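Local coordinates for Na-K-Cl cotransporter (Methanosarcina acetivorans, PDB 3G40), which probably cotransports chloride with cations across the membrane and is represented here by its cytoplasmic C-terminal domain, at residues Ala21-Pro26 and Pro110-Leu115; Asp42-Lys47 and Glu78-Ser83; Ile158-Glu163 and Leu180-Ala185; Glu126-Ile131 and Asp253-Leu258; Met136-Val141 and Ser278-Ala283. One frame throughout, in Å; residues are numbered along the deposited sequence.

Five contacts trace how one twisted, largely parallel sheet is assembled and covered. Contact 1 pairs strands 22-27 and 112-116; contact 2, about 12 Å away between centres, joins the end of the helix that follows the first of these strands to strand 81-86, one of the two outermost strands in this chain. Contact 5 lies about 11 Å from contact 1, and the backbones of Leu-113 and Gly-140 probably hydrogen-bond between them. Contacts 4 and 5 each bring together the N-terminal and C-terminal halves, whereas contact 3 is internal to the C-terminal half and touches contact 2 through Ile-43 and Ile-184. Contacts 2 and 4 are farthest apart, about 27 Å between centres.

Contact 1 (Ala21-Pro26 and Pro110-Leu115); sequences ANLLVP and PSILFL
Leu-23 and Ile-112 share one face of the sheet and cross at a slant, with Leu-23 CD2 3.7 Å from Ile-112 CB. Phe-114 packs against Leu-40 and Ile-43 of helix 30-44; it lies side by side with Val-25, pointing the same way, and its ring is met aslant by Leu-23 CD1. The other face, toward helix 94-103, carries a matched pair: Leu-24 and Leu-113 both hold CG anti to the backbone N (chi1 179°), and Leu-24 CD2 approaches Leu-113 CD1 to 4.2 Å. Between these layers the backbones are joined by Ile-112 N to Asn-22 O (2.7 Å), Leu-24 N to Ile-112 O (2.7 Å) and Phe-114 N to Leu-24 O (2.9 Å). At the strand entry, Asn-22 ND2 donates to Pro-110 O at 3.1 Å within its own amide plane, while OD1 engages Ser-49; a water held by Asn-22 N also donates to Pro-110 O. A leucine here would probably leave Pro-110 O without its amide donor and Ser-49 without its side-chain partner. Parallel central strands, covered by helices on both faces and ordered 3-2-1-4-5 in this half, are typical of a Rossmann-like, doubly wound alpha/beta fold.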
# COMPACT_ATOMS: atom_id res chain seq x y z
N ALA A 21 10.34 -18.19 -6.25
CA ALA A 21 11.24 -17.24 -5.63
C ALA A 21 11.37 -17.63 -4.16
O ALA A 21 10.36 -17.77 -3.47
CB ALA A 21 10.66 -15.84 -5.75
N ASN A 22 12.61 -17.79 -3.71
CA ASN A 22 12.89 -17.98 -2.29
C ASN A 22 13.66 -16.76 -1.78
O ASN A 22 14.82 -16.59 -2.13
CB ASN A 22 13.70 -19.26 -2.08
CG ASN A 22 12.97 -20.49 -2.56
OD1 ASN A 22 11.85 -20.76 -2.15
ND2 ASN A 22 13.61 -21.26 -3.45
N LEU A 23 13.00 -15.91 -1.01
CA LEU A 23 13.58 -14.63 -0.61
C LEU A 23 14.23 -14.72 0.77
O LEU A 23 13.70 -15.37 1.67
CB LEU A 23 12.51 -13.54 -0.55
CG LEU A 23 11.67 -13.37 -1.81
CD1 LEU A 23 10.68 -12.21 -1.63
CD2 LEU A 23 12.58 -13.15 -3.00
N LEU A 24 15.36 -14.05 0.92
CA LEU A 24 15.90 -13.75 2.24
C LEU A 24 15.60 -12.28 2.50
O LEU A 24 16.02 -11.40 1.73
CB LEU A 24 17.41 -13.99 2.26
CG LEU A 24 18.10 -13.68 3.59
CD1 LEU A 24 17.54 -14.58 4.70
CD2 LEU A 24 19.59 -13.88 3.44
N VAL A 25 14.83 -12.02 3.55
CA VAL A 25 14.36 -10.67 3.83
C VAL A 25 14.86 -10.19 5.20
O VAL A 25 14.33 -10.58 6.24
CB VAL A 25 12.81 -10.62 3.81
CG1 VAL A 25 12.31 -9.20 4.04
CG2 VAL A 25 12.26 -11.20 2.50
N PRO A 26 15.88 -9.32 5.21
CA PRO A 26 16.29 -8.74 6.49
C PRO A 26 15.20 -7.83 7.03
O PRO A 26 14.58 -7.08 6.26
CB PRO A 26 17.54 -7.92 6.14
CG PRO A 26 17.87 -8.25 4.70
CD PRO A 26 16.62 -8.76 4.07
N PRO A 110 17.46 -22.11 -4.80
CA PRO A 110 18.08 -20.80 -5.02
C PRO A 110 17.42 -19.70 -4.21
O PRO A 110 16.19 -19.63 -4.12
CB PRO A 110 17.86 -20.58 -6.52
CG PRO A 110 17.95 -21.95 -7.10
CD PRO A 110 17.52 -22.94 -6.02
N SER A 111 18.24 -18.86 -3.58
CA SER A 111 17.74 -17.78 -2.75
C SER A 111 17.93 -16.45 -3.46
O SER A 111 18.80 -16.32 -4.30
CB SER A 111 18.46 -17.78 -1.40
OG SER A 111 17.98 -18.83 -0.58
N ILE A 112 17.09 -15.48 -3.10
CA ILE A 112 17.18 -14.10 -3.58
C ILE A 112 17.14 -13.16 -2.37
O ILE A 112 16.26 -13.27 -1.53
CB ILE A 112 15.98 -13.76 -4.45
CG1 ILE A 112 15.93 -14.68 -5.68
CG2 ILE A 112 15.98 -12.27 -4.87
CD1 ILE A 112 14.60 -14.66 -6.40
N LEU A 113 18.09 -12.23 -2.30
CA LEU A 113 18.11 -11.25 -1.22
C LEU A 113 17.19 -10.06 -1.54
O LEU A 113 17.37 -9.40 -2.56
CB LEU A 113 19.54 -10.73 -1.02
CG LEU A 113 19.71 -9.67 0.07
CD1 LEU A 113 19.30 -10.24 1.44
CD2 LEU A 113 21.14 -9.19 0.10
N PHE A 114 16.23 -9.80 -0.66
CA PHE A 114 15.29 -8.69 -0.84
C PHE A 114 15.64 -7.50 0.04
O PHE A 114 15.57 -7.58 1.27
CB PHE A 114 13.86 -9.16 -0.56
CG PHE A 114 12.81 -8.14 -0.90
CD1 PHE A 114 12.14 -8.21 -2.11
CD2 PHE A 114 12.49 -7.11 -0.02
CE1 PHE A 114 11.16 -7.27 -2.45
CE2 PHE A 114 11.51 -6.16 -0.36
CZ PHE A 114 10.85 -6.25 -1.58
N LEU A 115 16.01 -6.39 -0.59
CA LEU A 115 16.42 -5.19 0.13
C LEU A 115 15.53 -4.01 -0.21
O LEU A 115 15.10 -3.86 -1.35
CB LEU A 115 17.86 -4.81 -0.23
CG LEU A 115 18.95 -5.85 0.01
CD1 LEU A 115 20.25 -5.36 -0.58
CD2 LEU A 115 19.10 -6.13 1.50
O HOH W 1 14.53 -18.35 -5.77
O HOH W 2 14.83 -6.16 3.42

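Contact 2 (Asp42-Lys47 and Glu78-Ser83); sequences DITYPK and EGVFSS
The hydroxyl of Thr-44 lies against both methyls of Val-80, OG1 being 3.2 Å from CG1 of that valine, while it is hydrogen-bonded to Leu-40 O and more weakly to Arg-41 O. Its polar needs are met inside helix 30-44, and an apolar branch can cover it. The contact illustrates how two helices of an alpha/beta layer end beside each other: a Schellman motif with Gly-79 at the C-prime position closes helix 64-77 and turns the chain into strand 81-86. In Thr-44, OG1 stands between the backbone N and the carbonyl carbon (chi1 53°), which places it where the Thr-44 and Val-80 side chains cross at about a right angle. Beyond the helix end, Tyr-45 CB packs on Val-80 CG2 at 4.0 Å, and its ring, covered on one face by Pro-46 CB, passes close to Glu-78 O. A cis peptide precedes Pro-46. The following Lys-47 N donates to Gly-79 O across 3.3 Å, a weak though nearly straight bond (172°) tying the two post-helical turns together. Gly-79 has little space for a side chain, since a beta carbon there would fall 3.0 Å from Tyr-45 CE2. Outside this knot Glu-78 pairs with Arg-41 and with Arg-154 of the second subunit. At the exposed margin Lys-47, bent at chi2, crosses the Phe-81 ring obliquely, its CD 3.5 Å from Phe-81 CE1.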
# COMPACT_ATOMS: atom_id res chain seq x y z
N ASP A 42 3.16 -11.48 -3.20
CA ASP A 42 2.91 -11.46 -4.66
C ASP A 42 4.12 -11.95 -5.45
O ASP A 42 3.99 -12.52 -6.52
CB ASP A 42 2.52 -10.05 -5.13
CG ASP A 42 1.19 -9.59 -4.55
OD1 ASP A 42 0.37 -10.44 -4.14
OD2 ASP A 42 0.98 -8.37 -4.49
N ILE A 43 5.32 -11.73 -4.90
CA ILE A 43 6.54 -12.20 -5.56
C ILE A 43 6.71 -13.72 -5.41
O ILE A 43 7.23 -14.39 -6.31
CB ILE A 43 7.79 -11.48 -5.01
CG1 ILE A 43 7.81 -10.02 -5.47
CG2 ILE A 43 9.06 -12.21 -5.41
CD1 ILE A 43 8.86 -9.16 -4.72
N THR A 44 6.24 -14.27 -4.30
CA THR A 44 6.54 -15.66 -3.93
C THR A 44 5.39 -16.66 -4.12
O THR A 44 5.62 -17.86 -4.15
CB THR A 44 7.05 -15.74 -2.46
OG1 THR A 44 6.11 -15.09 -1.60
CG2 THR A 44 8.40 -15.06 -2.31
N TYR A 45 4.16 -16.16 -4.21
CA TYR A 45 2.99 -17.04 -4.38
C TYR A 45 2.90 -17.63 -5.79
O TYR A 45 3.08 -16.91 -6.78
CB TYR A 45 1.71 -16.26 -4.08
CG TYR A 45 0.47 -17.09 -4.25
CD1 TYR A 45 -0.24 -17.08 -5.45
CD2 TYR A 45 0.00 -17.89 -3.22
CE1 TYR A 45 -1.38 -17.87 -5.61
CE2 TYR A 45 -1.12 -18.66 -3.37
CZ TYR A 45 -1.81 -18.65 -4.57
OH TYR A 45 -2.93 -19.44 -4.68
N PRO A 46 2.63 -18.94 -5.90
CA PRO A 46 2.47 -19.90 -4.81
C PRO A 46 3.73 -20.74 -4.60
O PRO A 46 4.53 -20.89 -5.53
CB PRO A 46 1.37 -20.83 -5.33
CG PRO A 46 1.32 -20.62 -6.83
CD PRO A 46 2.35 -19.57 -7.20
N LYS A 47 3.88 -21.27 -3.39
CA LYS A 47 4.93 -22.23 -3.07
C LYS A 47 6.36 -21.70 -3.19
O LYS A 47 7.31 -22.48 -3.13
CB LYS A 47 4.78 -23.52 -3.89
CG LYS A 47 3.45 -24.26 -3.71
CD LYS A 47 3.25 -24.72 -2.28
CE LYS A 47 2.13 -25.76 -2.21
NZ LYS A 47 2.17 -26.56 -0.95
N GLU A 78 -1.08 -17.58 3.85
CA GLU A 78 -1.39 -16.98 2.55
C GLU A 78 -0.70 -17.72 1.40
O GLU A 78 -0.58 -17.19 0.29
CB GLU A 78 -1.13 -15.45 2.58
CG GLU A 78 -1.96 -14.76 3.69
CD GLU A 78 -2.16 -13.24 3.54
OE1 GLU A 78 -2.05 -12.71 2.42
OE2 GLU A 78 -2.44 -12.58 4.57
N GLY A 79 -0.28 -18.95 1.68
CA GLY A 79 0.17 -19.88 0.66
C GLY A 79 1.63 -19.80 0.26
O GLY A 79 2.02 -20.27 -0.82
N VAL A 80 2.45 -19.22 1.13
CA VAL A 80 3.88 -19.08 0.86
C VAL A 80 4.65 -19.74 2.02
O VAL A 80 4.28 -19.60 3.18
CB VAL A 80 4.25 -17.61 0.71
CG1 VAL A 80 5.75 -17.41 0.64
CG2 VAL A 80 3.56 -17.03 -0.59
N PHE A 81 5.69 -20.50 1.71
CA PHE A 81 6.48 -21.13 2.78
C PHE A 81 7.27 -20.06 3.51
O PHE A 81 7.65 -19.05 2.91
CB PHE A 81 7.41 -22.18 2.19
CG PHE A 81 6.69 -23.34 1.56
CD1 PHE A 81 6.80 -23.58 0.20
CD2 PHE A 81 5.90 -24.18 2.34
CE1 PHE A 81 6.15 -24.65 -0.38
CE2 PHE A 81 5.24 -25.25 1.77
CZ PHE A 81 5.36 -25.49 0.40
N SER A 82 7.53 -20.26 4.80
CA SER A 82 8.21 -19.22 5.54
C SER A 82 8.94 -19.74 6.78
O SER A 82 8.54 -20.74 7.38
CB SER A 82 7.21 -18.14 5.97
OG SER A 82 7.90 -17.01 6.45
N SER A 83 9.99 -19.03 7.14
CA SER A 83 10.70 -19.32 8.38
C SER A 83 11.24 -17.98 8.89
O SER A 83 11.17 -16.97 8.20
CB SER A 83 11.85 -20.29 8.10
OG SER A 83 12.73 -19.77 7.12

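Contact 3 (Ile158-Glu163 and Leu180-Ala185); sequences INLWIE and LALLIA
Leu-160 drives its branched end between two alanines of helix 180-185, and nearly all the intimacy of the contact is concentrated there. The pair belongs to a beta-alpha-beta unit: strand 157-161 leads through a long loop into helix 179-192, which returns to strand 195-201, the parallel neighbour of the first. Strand and helix segments run almost antiparallel, at 167°, with their axes 9.1 Å apart at the closest approach. That spacing suits a large residue on the strand set against small ones on the helix. Ala-181 and Ala-185, one turn apart, both turn their methyls to the sheet. Leu-160 CG rests 3.6 Å from Ala-185 CB, and its CD2 branch reaches along the helix to Ala-181 CB, also at 3.6 Å. The leucine torsions are not relaxed ones: CG is roughly anti to the backbone N (chi1 -152°) but chi2 (-137°) lies off the staggered positions, consistent with a fork turned to fit between the methyls. Away from this centre the packing slackens. Ile-158, although pointing at the helix, gets no closer than 4.3 Å, from its CD1 to Ala-185 O, and toward the exposed, poorly ordered Glu-163 the strand segment parts from the helix. The helix is held elsewhere too: Leu-180 N bonds to Asp-277, and Leu-182 also touches Leu-218 of helix 205-222. The second leucine fork closes the group: the Leu-160 and Leu-182 side chains cross obliquely, their CD1 atoms 4.0 Å apart.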
# COMPACT_ATOMS: atom_id res chain seq x y z
N ILE A 158 2.70 -2.83 -15.37
CA ILE A 158 4.10 -3.15 -15.08
C ILE A 158 4.92 -2.87 -16.33
O ILE A 158 4.54 -3.31 -17.42
CB ILE A 158 4.26 -4.65 -14.71
CG1 ILE A 158 3.39 -5.01 -13.49
CG2 ILE A 158 5.72 -4.98 -14.41
CD1 ILE A 158 3.22 -6.51 -13.26
N ASN A 159 6.03 -2.15 -16.18
CA ASN A 159 7.01 -2.01 -17.27
C ASN A 159 8.26 -2.79 -16.92
O ASN A 159 8.80 -2.64 -15.82
CB ASN A 159 7.42 -0.55 -17.47
CG ASN A 159 6.34 0.30 -18.11
OD1 ASN A 159 5.38 -0.21 -18.69
ND2 ASN A 159 6.49 1.61 -18.01
N LEU A 160 8.72 -3.64 -17.83
CA LEU A 160 10.03 -4.28 -17.67
C LEU A 160 10.99 -3.55 -18.61
O LEU A 160 10.81 -3.57 -19.83
CB LEU A 160 9.95 -5.75 -18.08
CG LEU A 160 10.82 -6.87 -17.53
CD1 LEU A 160 11.22 -7.71 -18.73
CD2 LEU A 160 12.05 -6.44 -16.66
N TRP A 161 11.99 -2.89 -18.03
CA TRP A 161 12.99 -2.15 -18.80
C TRP A 161 14.15 -3.05 -19.17
O TRP A 161 14.85 -3.58 -18.31
CB TRP A 161 13.49 -0.95 -18.00
CG TRP A 161 12.46 0.10 -17.85
CD1 TRP A 161 11.50 0.17 -16.89
CD2 TRP A 161 12.23 1.20 -18.74
NE1 TRP A 161 10.70 1.27 -17.10
CE2 TRP A 161 11.14 1.92 -18.23
CE3 TRP A 161 12.87 1.66 -19.90
CZ2 TRP A 161 10.65 3.08 -18.84
CZ3 TRP A 161 12.39 2.82 -20.51
CH2 TRP A 161 11.29 3.51 -19.98
N ILE A 162 14.36 -3.21 -20.47
CA ILE A 162 15.39 -4.09 -20.98
C ILE A 162 16.54 -3.25 -21.53
O ILE A 162 16.34 -2.41 -22.41
CB ILE A 162 14.81 -5.01 -22.05
CG1 ILE A 162 13.78 -5.93 -21.38
CG2 ILE A 162 15.90 -5.78 -22.75
CD1 ILE A 162 13.01 -6.79 -22.33
N GLU A 163 17.73 -3.46 -20.98
CA GLU A 163 18.90 -2.65 -21.31
C GLU A 163 19.29 -2.78 -22.77
O GLU A 163 19.16 -3.86 -23.36
CB GLU A 163 20.09 -3.02 -20.42
CG GLU A 163 19.88 -2.71 -18.93
CD GLU A 163 19.62 -1.24 -18.68
OE1 GLU A 163 20.13 -0.39 -19.45
OE2 GLU A 163 18.90 -0.92 -17.70
N LEU A 180 16.29 -12.50 -13.68
CA LEU A 180 15.48 -12.27 -12.48
C LEU A 180 14.43 -11.19 -12.78
O LEU A 180 13.27 -11.31 -12.40
CB LEU A 180 16.37 -11.83 -11.30
CG LEU A 180 16.07 -12.28 -9.87
CD1 LEU A 180 16.60 -11.24 -8.87
CD2 LEU A 180 14.60 -12.58 -9.63
N ALA A 181 14.85 -10.13 -13.48
CA ALA A 181 13.92 -9.07 -13.88
C ALA A 181 12.72 -9.62 -14.65
O ALA A 181 11.57 -9.31 -14.33
CB ALA A 181 14.65 -8.00 -14.72
N LEU A 182 12.99 -10.47 -15.64
CA LEU A 182 11.94 -11.09 -16.44
C LEU A 182 11.02 -11.99 -15.62
O LEU A 182 9.80 -11.97 -15.77
CB LEU A 182 12.55 -11.88 -17.61
CG LEU A 182 11.60 -12.59 -18.57
CD1 LEU A 182 10.60 -11.59 -19.18
CD2 LEU A 182 12.42 -13.28 -19.66
N LEU A 183 11.61 -12.81 -14.75
CA LEU A 183 10.83 -13.72 -13.92
C LEU A 183 9.91 -12.97 -12.97
O LEU A 183 8.76 -13.36 -12.77
CB LEU A 183 11.75 -14.67 -13.14
CG LEU A 183 12.43 -15.72 -14.01
CD1 LEU A 183 13.69 -16.25 -13.33
CD2 LEU A 183 11.46 -16.86 -14.34
N ILE A 184 10.42 -11.89 -12.38
CA ILE A 184 9.62 -11.06 -11.51
C ILE A 184 8.49 -10.36 -12.29
O ILE A 184 7.36 -10.26 -11.81
CB ILE A 184 10.49 -10.01 -10.79
CG1 ILE A 184 11.39 -10.69 -9.75
CG2 ILE A 184 9.61 -8.97 -10.11
CD1 ILE A 184 10.67 -11.23 -8.53
N ALA A 185 8.79 -9.90 -13.51
CA ALA A 185 7.78 -9.29 -14.36
C ALA A 185 6.63 -10.26 -14.62
O ALA A 185 5.46 -9.93 -14.48
CB ALA A 185 8.41 -8.81 -15.71

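Contact 4 (Glu126-Ile131 and Asp253-Leu258); sequences EIREII and DPNPDL
Arg-128 and Ile-131 of helix 124-136 lie alongside Pro-256 and Pro-254 of the loop before helix 258-268, the CA atoms of Arg-128 and Pro-256 being 7.0 Å apart. Ile-131 and Pro-256 meet tip to tip: Pro-256 CG sits 4.0 Å from Ile-131 CG2 and equally far from CD1 of that isoleucine, seated at the fork of its two branches. One turn back, Ile-127 CG2 takes Leu-258 CD1 at 3.6 Å, the two side chains crossing at a slant. Arg-128 slides past the proline in the opposite direction, its CG 3.9 Å from Pro-256 CD, and then bends at chi3 (-50°) to carry the guanidinium to a salt bridge with Glu-125. Cut back to an alanine, this position is likely to uncover the flank of Pro-256 and leave Glu-125 without its mate. The loop is shaped from within, by an Asx turn in which Asn-255 N donates to Asp-253 OD1 (2.8 Å), while Asp-257, at the N-cap, accepts weak bonds at OD1 from Asp-259 N and Leu-260 N. With Arg-128 paired to Glu-125 and both aspartates engaged locally, the contact across the seam is mainly apolar.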
# COMPACT_ATOMS: atom_id res chain seq x y z
N GLU A 126 27.11 0.23 2.87
CA GLU A 126 26.81 -1.11 3.36
C GLU A 126 25.90 -1.84 2.37
O GLU A 126 26.14 -3.00 2.02
CB GLU A 126 26.13 -1.06 4.73
CG GLU A 126 27.05 -0.67 5.88
CD GLU A 126 26.37 -0.84 7.22
OE1 GLU A 126 25.15 -1.11 7.25
OE2 GLU A 126 27.06 -0.69 8.26
N ILE A 127 24.86 -1.15 1.93
CA ILE A 127 23.92 -1.71 0.97
C ILE A 127 24.64 -2.20 -0.29
O ILE A 127 24.43 -3.32 -0.74
CB ILE A 127 22.81 -0.70 0.61
CG1 ILE A 127 21.84 -0.56 1.79
CG2 ILE A 127 22.07 -1.12 -0.65
CD1 ILE A 127 20.68 0.36 1.52
N ARG A 128 25.50 -1.34 -0.83
CA ARG A 128 26.30 -1.68 -2.00
C ARG A 128 27.18 -2.90 -1.71
O ARG A 128 27.33 -3.78 -2.55
CB ARG A 128 27.17 -0.49 -2.40
CG ARG A 128 27.30 -0.27 -3.90
CD ARG A 128 28.10 0.99 -4.19
NE ARG A 128 27.59 2.13 -3.43
CZ ARG A 128 28.28 3.23 -3.16
NH1 ARG A 128 29.53 3.35 -3.58
NH2 ARG A 128 27.73 4.21 -2.45
N GLU A 129 27.77 -2.93 -0.52
CA GLU A 129 28.64 -4.03 -0.13
C GLU A 129 27.84 -5.33 -0.01
O GLU A 129 28.30 -6.40 -0.42
CB GLU A 129 29.33 -3.72 1.19
CG GLU A 129 30.35 -4.77 1.61
CD GLU A 129 31.35 -5.08 0.52
OE1 GLU A 129 31.61 -4.19 -0.33
OE2 GLU A 129 31.87 -6.21 0.50
N ILE A 130 26.64 -5.23 0.56
CA ILE A 130 25.75 -6.37 0.68
C ILE A 130 25.41 -6.92 -0.70
O ILE A 130 25.49 -8.12 -0.95
CB ILE A 130 24.45 -5.98 1.41
CG1 ILE A 130 24.72 -5.80 2.90
CG2 ILE A 130 23.38 -7.04 1.20
CD1 ILE A 130 25.22 -7.05 3.57
N ILE A 131 25.05 -6.02 -1.61
CA ILE A 131 24.72 -6.37 -2.99
C ILE A 131 25.88 -7.08 -3.69
O ILE A 131 25.68 -8.07 -4.39
CB ILE A 131 24.31 -5.12 -3.79
CG1 ILE A 131 22.96 -4.60 -3.28
CG2 ILE A 131 24.27 -5.41 -5.28
CD1 ILE A 131 22.56 -3.26 -3.86
N ASP A 253 22.64 -3.14 -11.72
CA ASP A 253 24.07 -3.29 -12.03
C ASP A 253 24.76 -3.94 -10.84
O ASP A 253 24.47 -3.57 -9.70
CB ASP A 253 24.67 -1.91 -12.31
CG ASP A 253 26.12 -1.97 -12.78
OD1 ASP A 253 26.84 -2.94 -12.45
OD2 ASP A 253 26.56 -1.01 -13.46
N PRO A 254 25.65 -4.92 -11.09
CA PRO A 254 26.42 -5.57 -10.02
C PRO A 254 27.15 -4.55 -9.13
O PRO A 254 27.47 -4.84 -7.97
CB PRO A 254 27.45 -6.40 -10.79
CG PRO A 254 26.80 -6.68 -12.10
CD PRO A 254 25.92 -5.51 -12.41
N ASN A 255 27.41 -3.38 -9.70
CA ASN A 255 28.06 -2.28 -9.00
C ASN A 255 27.19 -1.05 -9.16
O ASN A 255 27.48 -0.17 -9.98
CB ASN A 255 29.45 -2.03 -9.59
CG ASN A 255 30.08 -0.76 -9.06
OD1 ASN A 255 29.70 -0.24 -8.01
ND2 ASN A 255 31.07 -0.25 -9.79
N PRO A 256 26.10 -0.98 -8.39
CA PRO A 256 24.98 -0.07 -8.66
C PRO A 256 25.21 1.37 -8.20
O PRO A 256 25.88 1.61 -7.20
CB PRO A 256 23.83 -0.67 -7.83
CG PRO A 256 24.39 -1.92 -7.16
CD PRO A 256 25.87 -1.78 -7.18
N ASP A 257 24.63 2.31 -8.94
CA ASP A 257 24.54 3.69 -8.49
C ASP A 257 23.17 3.87 -7.85
O ASP A 257 22.18 4.08 -8.54
CB ASP A 257 24.69 4.65 -9.67
CG ASP A 257 24.69 6.12 -9.24
OD1 ASP A 257 24.38 6.41 -8.07
OD2 ASP A 257 25.01 6.98 -10.09
N LEU A 258 23.14 3.77 -6.52
CA LEU A 258 21.89 3.83 -5.76
C LEU A 258 21.16 5.16 -5.91
O LEU A 258 19.94 5.23 -5.75
CB LEU A 258 22.14 3.54 -4.28
CG LEU A 258 22.71 2.17 -3.91
CD1 LEU A 258 22.62 1.95 -2.41
CD2 LEU A 258 22.00 1.06 -4.66

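Contact 5 (Met136-Val141 and Ser278-Ala283); sequences MYRMGV and SGEENA
A helix end and a tight turn meet here: Arg-138 is the C-prime residue of the Schellman motif that closes helix 124-136, and it faces Glu-280 in the loop after strand 271-276. The guanidinium and carboxylate planes are 50° apart, and the side chains cross at about a right angle. Arg-138 bends at chi3 (51°) to bring NE to the two carboxylate oxygens. The straighter of its two bonds goes to Glu-280 OE1 at 3.1 Å, in the guanidinium plane and on the syn lone pair of that oxygen. A second, weak one reaches Glu-280 OE2 at 2.9 Å, so a single N-H is shared between both oxygens. Next to the ion pair, Ser-278 presses CB against the chain at Met-139 and Gly-140, 3.6 Å from Gly-140 N. Its OG (chi1 63°) accepts from Glu-280 N at 3.0 Å within the loop, an ST turn that is likely to fix the backbone from which Glu-280 reaches Arg-138. Glu-281 folds back to tie the same turn: OE1 takes Ser-278 N at 2.7 Å and OE2 takes Gly-279 N at 3.0 Å. The backbone of Gly-140 runs on into strand 140-145, bonded to Leu-113 on one flank, while Val-141 bonds to Leu-276 of the antiparallel strand 271-276. Such an arrangement, a Schellman-capped helix and an ST turn bridged at the surface by a salt bridge, lies where the two halves of this alpha/beta domain share one continuous sheet.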
# COMPACT_ATOMS: atom_id res chain seq x y z
N MET A 136 28.37 -13.70 -4.42
CA MET A 136 29.32 -14.70 -3.94
C MET A 136 28.61 -15.95 -3.42
O MET A 136 29.12 -17.06 -3.55
CB MET A 136 30.20 -14.09 -2.84
CG MET A 136 30.85 -12.78 -3.23
SD MET A 136 31.81 -12.05 -1.89
CE MET A 136 32.50 -10.61 -2.70
N TYR A 137 27.44 -15.76 -2.82
CA TYR A 137 26.68 -16.88 -2.28
C TYR A 137 25.63 -17.40 -3.26
O TYR A 137 24.60 -17.94 -2.86
CB TYR A 137 26.03 -16.48 -0.95
CG TYR A 137 27.04 -16.15 0.13
CD1 TYR A 137 27.49 -14.85 0.32
CD2 TYR A 137 27.57 -17.15 0.95
CE1 TYR A 137 28.42 -14.54 1.29
CE2 TYR A 137 28.50 -16.85 1.93
CZ TYR A 137 28.92 -15.54 2.10
OH TYR A 137 29.85 -15.24 3.07
N ARG A 138 25.91 -17.23 -4.55
CA ARG A 138 24.98 -17.65 -5.60
C ARG A 138 23.58 -17.06 -5.39
O ARG A 138 22.57 -17.74 -5.59
CB ARG A 138 24.88 -19.18 -5.64
CG ARG A 138 26.20 -19.88 -5.90
CD ARG A 138 26.10 -21.36 -5.56
NE ARG A 138 24.95 -21.99 -6.20
CZ ARG A 138 24.45 -23.18 -5.85
NH1 ARG A 138 25.00 -23.86 -4.86
NH2 ARG A 138 23.40 -23.68 -6.49
N MET A 139 23.52 -15.80 -4.98
CA MET A 139 22.23 -15.16 -4.73
C MET A 139 21.89 -14.02 -5.68
O MET A 139 22.73 -13.18 -6.00
CB MET A 139 22.12 -14.67 -3.28
CG MET A 139 21.83 -15.76 -2.28
SD MET A 139 21.71 -15.11 -0.60
CE MET A 139 20.01 -14.57 -0.50
N GLY A 140 20.64 -13.98 -6.12
CA GLY A 140 20.12 -12.82 -6.82
C GLY A 140 19.78 -11.75 -5.80
O GLY A 140 19.70 -12.02 -4.59
N VAL A 141 19.59 -10.53 -6.27
CA VAL A 141 19.21 -9.42 -5.40
C VAL A 141 18.02 -8.67 -5.99
O VAL A 141 17.99 -8.38 -7.20
CB VAL A 141 20.37 -8.44 -5.17
CG1 VAL A 141 19.92 -7.26 -4.31
CG2 VAL A 141 21.56 -9.15 -4.51
N SER A 278 21.78 -13.86 -10.14
CA SER A 278 22.83 -14.62 -9.49
C SER A 278 23.79 -15.06 -10.58
O SER A 278 24.98 -15.28 -10.33
CB SER A 278 22.26 -15.85 -8.80
OG SER A 278 21.68 -16.73 -9.75
N GLY A 279 23.26 -15.19 -11.79
CA GLY A 279 24.04 -15.69 -12.91
C GLY A 279 23.68 -17.14 -13.19
O GLY A 279 24.07 -17.70 -14.21
N GLU A 280 22.93 -17.74 -12.28
CA GLU A 280 22.54 -19.14 -12.40
C GLU A 280 21.11 -19.31 -12.94
O GLU A 280 20.72 -20.41 -13.32
CB GLU A 280 22.70 -19.85 -11.06
CG GLU A 280 24.13 -19.82 -10.54
CD GLU A 280 24.31 -20.55 -9.22
OE1 GLU A 280 23.29 -20.82 -8.54
OE2 GLU A 280 25.47 -20.86 -8.87
N GLU A 281 20.34 -18.23 -12.96
CA GLU A 281 18.98 -18.31 -13.49
C GLU A 281 18.99 -18.41 -15.01
O GLU A 281 19.79 -17.76 -15.69
CB GLU A 281 18.13 -17.11 -13.06
CG GLU A 281 18.36 -16.63 -11.64
CD GLU A 281 19.39 -15.51 -11.55
OE1 GLU A 281 19.25 -14.65 -10.66
OE2 GLU A 281 20.34 -15.50 -12.36
N ASN A 282 18.09 -19.24 -15.54
CA ASN A 282 17.82 -19.29 -16.96
C ASN A 282 16.33 -19.06 -17.13
O ASN A 282 15.53 -20.00 -17.10
CB ASN A 282 18.21 -20.64 -17.55
CG ASN A 282 18.01 -20.71 -19.06
OD1 ASN A 282 17.16 -20.01 -19.63
ND2 ASN A 282 18.79 -21.55 -19.73
N ALA A 283 15.95 -17.79 -17.27
CA ALA A 283 14.54 -17.42 -17.26
C ALA A 283 13.73 -18.14 -18.33
O ALA A 283 12.66 -18.66 -18.04
CB ALA A 283 14.38 -15.90 -17.39